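Local structure of DNA repair and telomere maintenance protein nbs1 (Schizosaccharomyces pombe, 3HUF) at residues Asn122-Met125 against Leu126-Trp129; Asn235-Ser238 against Glu239-His242. The protein serves in the MRN complex for DNA double-strand break repair and telomere maintenance, its N-terminal FHA and BRCT domains, present here, binding phosphorylated proteins such as Ctp1. All blocks are in the same frame, centred on the assembly; numbering follows the deposited sequence.

Contact 1 of 2, residues Asn122-Met125 against Leu126-Trp129; sequences NPEM and LSQW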
loop_
_atom_site.group_PDB
_atom_site.type_symbol
_atom_site.label_atom_id
_atom_site.label_comp_id
_atom_site.label_asym_id
_atom_site.label_seq_id
_atom_site.Cartn_x
_atom_site.Cartn_y
_atom_site.Cartn_z
ATOM N N ASN A 122 -2.991 2.858 -14.789
ATOM C CA ASN A 122 -2.744 2.723 -16.208
ATOM C C ASN A 122 -1.950 1.447 -16.440
ATOM O O ASN A 122 -0.946 1.222 -15.775
ATOM C CB ASN A 122 -1.965 3.972 -16.649
ATOM C CG ASN A 122 -1.635 3.996 -18.111
ATOM O OD1 ASN A 122 -0.732 3.299 -18.573
ATOM N ND2 ASN A 122 -2.322 4.853 -18.848
ATOM N N PRO A 123 -2.403 0.606 -17.376
ATOM C CA PRO A 123 -1.762 -0.679 -17.669
ATOM C C PRO A 123 -0.342 -0.574 -18.239
ATOM O O PRO A 123 0.492 -1.438 -17.961
ATOM C CB PRO A 123 -2.695 -1.313 -18.706
ATOM C CG PRO A 123 -3.957 -0.505 -18.671
ATOM C CD PRO A 123 -3.584 0.847 -18.224
ATOM N N GLU A 124 -0.075 0.459 -19.035
ATOM C CA GLU A 124 1.262 0.664 -19.599
ATOM C C GLU A 124 2.217 1.135 -18.496
ATOM O O GLU A 124 3.397 0.798 -18.511
ATOM C CB GLU A 124 1.233 1.624 -20.803
ATOM C CG GLU A 124 2.524 1.609 -21.650
ATOM C CD GLU A 124 2.304 1.754 -23.162
ATOM O OE1 GLU A 124 1.190 2.113 -23.621
ATOM O OE2 GLU A 124 3.271 1.497 -23.912
ATOM N N MET A 125 1.682 1.883 -17.534
ATOM C CA MET A 125 2.409 2.307 -16.345
ATOM C C MET A 125 2.750 1.115 -15.442
ATOM O O MET A 125 3.886 0.961 -15.005
ATOM C CB MET A 125 1.562 3.304 -15.565
ATOM C CG MET A 125 1.632 4.709 -16.087
ATOM S SD MET A 125 2.634 5.688 -14.977
ATOM C CE MET A 125 1.363 6.674 -14.195
ATOM N N LEU A 126 1.755 0.277 -15.175
ATOM C CA LEU A 126 1.959 -0.950 -14.432
ATOM C C LEU A 126 3.043 -1.830 -15.066
ATOM O O LEU A 126 3.944 -2.263 -14.374
ATOM C CB LEU A 126 0.648 -1.728 -14.287
ATOM C CG LEU A 126 0.693 -3.033 -13.470
ATOM C CD1 LEU A 126 1.301 -2.829 -12.094
ATOM C CD2 LEU A 126 -0.669 -3.646 -13.325
ATOM N N SER A 127 2.979 -2.061 -16.378
ATOM C CA SER A 127 3.943 -2.935 -17.053
ATOM C C SER A 127 5.354 -2.351 -17.035
ATOM O O SER A 127 6.336 -3.088 -17.030
ATOM C CB SER A 127 3.530 -3.183 -18.502
ATOM O OG SER A 127 3.672 -1.989 -19.253
ATOM N N GLN A 128 5.463 -1.029 -17.020
ATOM C CA GLN A 128 6.777 -0.428 -16.993
ATOM C C GLN A 128 7.431 -0.452 -15.589
ATOM O O GLN A 128 8.642 -0.638 -15.475
ATOM C CB GLN A 128 6.737 0.970 -17.617
ATOM C CG GLN A 128 7.094 2.113 -16.713
ATOM C CD GLN A 128 7.426 3.365 -17.499
ATOM O OE1 GLN A 128 6.800 3.655 -18.526
ATOM N NE2 GLN A 128 8.428 4.108 -17.033
ATOM N N TRP A 129 6.625 -0.337 -14.534
ATOM C CA TRP A 129 7.150 -0.195 -13.182
ATOM C C TRP A 129 7.057 -1.447 -12.292
ATOM O O TRP A 129 7.720 -1.509 -11.254
ATOM C CB TRP A 129 6.467 0.978 -12.477
ATOM C CG TRP A 129 6.903 2.342 -12.936
ATOM C CD1 TRP A 129 6.179 3.235 -13.693
ATOM C CD2 TRP A 129 8.153 2.989 -12.647
ATOM N NE1 TRP A 129 6.907 4.386 -13.891
ATOM C CE2 TRP A 129 8.116 4.265 -13.250
ATOM C CE3 TRP A 129 9.296 2.617 -11.922
ATOM C CZ2 TRP A 129 9.187 5.159 -13.171
ATOM C CZ3 TRP A 129 10.351 3.509 -11.841
ATOM C CH2 TRP A 129 10.293 4.762 -12.462
#

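Contact 2 of 2, residues Asn235-Ser238 against Glu239-His242; sequences NTSS and ESHH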
loop_
_atom_site.group_PDB
_atom_site.type_symbol
_atom_site.label_atom_id
_atom_site.label_comp_id
_atom_site.label_asym_id
_atom_site.label_seq_id
_atom_site.Cartn_x
_atom_site.Cartn_y
_atom_site.Cartn_z
ATOM N N ASN A 235 -26.039 -2.115 -12.323
ATOM C CA ASN A 235 -25.049 -3.083 -11.836
ATOM C C ASN A 235 -23.854 -2.409 -11.198
ATOM O O ASN A 235 -22.719 -2.568 -11.662
ATOM C CB ASN A 235 -24.587 -4.039 -12.949
ATOM C CG ASN A 235 -23.637 -5.146 -12.436
ATOM O OD1 ASN A 235 -23.304 -5.221 -11.238
ATOM N ND2 ASN A 235 -23.195 -6.004 -13.359
ATOM N N THR A 236 -24.111 -1.633 -10.151
ATOM C CA THR A 236 -23.019 -0.976 -9.454
ATOM C C THR A 236 -22.048 -2.035 -8.936
ATOM O O THR A 236 -22.442 -3.003 -8.273
ATOM C CB THR A 236 -23.501 -0.043 -8.310
ATOM O OG1 THR A 236 -23.323 -0.671 -7.037
ATOM C CG2 THR A 236 -24.948 0.305 -8.486
ATOM N N SER A 237 -20.789 -1.863 -9.318
ATOM C CA SER A 237 -19.681 -2.530 -8.687
ATOM C C SER A 237 -19.672 -2.114 -7.222
ATOM O O SER A 237 -20.181 -1.044 -6.865
ATOM C CB SER A 237 -18.382 -2.091 -9.354
ATOM O OG SER A 237 -18.175 -0.698 -9.174
ATOM N N SER A 238 -19.090 -2.943 -6.368
ATOM C CA SER A 238 -19.047 -2.610 -4.952
ATOM C C SER A 238 -18.101 -1.414 -4.682
ATOM O O SER A 238 -18.230 -0.728 -3.673
ATOM C CB SER A 238 -18.708 -3.848 -4.113
ATOM O OG SER A 238 -17.401 -4.288 -4.388
ATOM N N GLU A 239 -17.187 -1.164 -5.618
ATOM C CA GLU A 239 -16.274 -0.028 -5.561
ATOM C C GLU A 239 -16.992 1.296 -5.847
ATOM O O GLU A 239 -16.802 2.271 -5.118
ATOM C CB GLU A 239 -15.122 -0.203 -6.563
ATOM C CG GLU A 239 -14.178 -1.332 -6.246
ATOM C CD GLU A 239 -14.738 -2.707 -6.549
ATOM O OE1 GLU A 239 -15.079 -2.987 -7.706
ATOM O OE2 GLU A 239 -14.833 -3.521 -5.615
ATOM N N SER A 240 -17.798 1.334 -6.907
ATOM C CA SER A 240 -18.545 2.562 -7.222
ATOM C C SER A 240 -19.626 2.834 -6.189
ATOM O O SER A 240 -19.850 3.981 -5.828
ATOM C CB SER A 240 -19.079 2.597 -8.660
ATOM O OG SER A 240 -19.360 1.304 -9.148
ATOM N N HIS A 241 -20.261 1.771 -5.693
ATOM C CA HIS A 241 -21.193 1.853 -4.556
ATOM C C HIS A 241 -20.489 2.448 -3.326
ATOM O O HIS A 241 -21.016 3.345 -2.663
ATOM C CB HIS A 241 -21.765 0.465 -4.212
ATOM C CG HIS A 241 -22.635 0.448 -2.988
ATOM N ND1 HIS A 241 -24.011 0.505 -3.051
ATOM C CD2 HIS A 241 -22.325 0.362 -1.672
ATOM C CE1 HIS A 241 -24.510 0.477 -1.829
ATOM N NE2 HIS A 241 -23.508 0.386 -0.974
ATOM N N HIS A 242 -19.297 1.953 -3.027
ATOM C CA HIS A 242 -18.570 2.468 -1.878
ATOM C C HIS A 242 -18.120 3.917 -2.088
ATOM O O HIS A 242 -18.147 4.716 -1.159
ATOM C CB HIS A 242 -17.399 1.568 -1.496
ATOM C CG HIS A 242 -16.676 2.017 -0.262
ATOM N ND1 HIS A 242 -17.334 2.341 0.906
ATOM C CD2 HIS A 242 -15.356 2.199 -0.014
ATOM C CE1 HIS A 242 -16.449 2.704 1.819
ATOM N NE2 HIS A 242 -15.244 2.637 1.284
#

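Contact 1 of 2, residues Asn122-Met125 against Leu126-Trp129
Leu126 N gives its hydrogen to Asn122 O at 2.9 Å, the first rung in a run of i to i+4 backbone bonds that opens helix 123-134; Ser127 to Pro123, Gln128 to Glu124 and Trp129 to Met125 follow. Gln128 N also leans weakly on Met125 O. Side-chain hydrogen bonds add to this ladder at two places. Asn122 is the N-cap: its side-chain oxygen OD1 reaches forward to the open N-H groups of the first turn, where Met125 N donates to OD1 at 3.0 Å, in the carbonyl plane and on a lone pair, while Glu124 N gives OD1 a second, weak bond. One oxygen thus serves two backbone N-H groups that the helix itself cannot pair. CG anti to the backbone N (chi1 -180°) brings OD1 within reach of both donors, better aligned with Met125 N than with Glu124 N. One turn on, Ser127 OG bends back to Glu124 O at 2.9 Å, above the carbonyl plane and on the same face as Gln128 N, so this carbonyl is gripped twice from one side. Among the apolar groups, Met125 has its chain bent at chi2 and chi3, and SD lies beside Trp129 at the edge of the indole, 5.4 Å from the centroid of the five-membered ring and 76° off its normal: a loose Met-aromatic contact. SD comes nearest to CD1 of Trp129, at 4.5 Å. Beyond the segments, Met125, Leu126 and Trp129 all rest on Phe120, and Trp129 also meets Leu181 of helix 178-184. A polar group also meets the ring: Gln128 NE2 sits 3.3 Å above one face of Trp129, offset toward its rim. Here an asparagine N-cap starts the helix of a beta-alpha-beta unit, between parallel strands 118-120 and 140-141, in the first BRCT domain.

Contact 2 of 2, residues Asn235-Ser238 against Glu239-His242
His241 N to Ser237 O, at 3.1 Å and nearly straight (168°), and His242 N to Ser238 O, at 3.0 Å, form the first turn of helix 238-246, which follows strand 230-234 in the second BRCT domain and has Ser237 at its N-cap. Thr236 OG1 also donates to Ser237 O, from the face opposite His241 N, so that carbonyl is held from both sides. The same threonine hydroxyl lies 3.4 Å from CB of His241, at the edge of the imidazole and near its plane. Ser237 OG and Ser240 OG come within 2.3 Å, a hydrogen bond so short that its exact length is doubtful. Ser238 OG donates to Glu239 OE2 at 2.9 Å, meeting it from above the carboxylate plane. Glu239 reaches this hydroxyl by folding back at chi2 (75°), which also sets OE1 beside CB of Ser237, 3.8 Å away. Replacing Glu239 by alanine is likely to leave the Ser238 hydroxyl without its carboxylate mate and to open a gap beside the Ser237 methylene. Tyr167 of helix 163-170 touches both Glu239 and His242, and His242 ND1 is hydrogen-bonded to Glu245. The chemistry is almost wholly polar: backbone N-H groups and hydroxyls donate to carbonyls, one carboxylate takes the Ser238 hydroxyl, and the negative charge of Glu239 near the N-terminal end is likely to be favourable to the helix dipole.

How the contacts relate
From the N terminus, the chain completes both sheets of the FHA region before strand 118-120 of the first BRCT domain leads directly into contact 1 at the start of helix 123-134. The rest of that domain follows, including helix 163-170, and then strand 230-234 of the second BRCT domain runs through a short loop into contact 2. Each contact closes a single turn; they lie in series, neither nested nor crossed. The centres of contact 1 and contact 2 are about 25 Å apart, and the nearest atoms of contacts 1 and 2 about 15 Å apart. Both begin the helix after the first strand of a four-stranded parallel sheet, and contact 2 faces helix 163-170, so the start of helix 238-246 packs against the first BRCT domain.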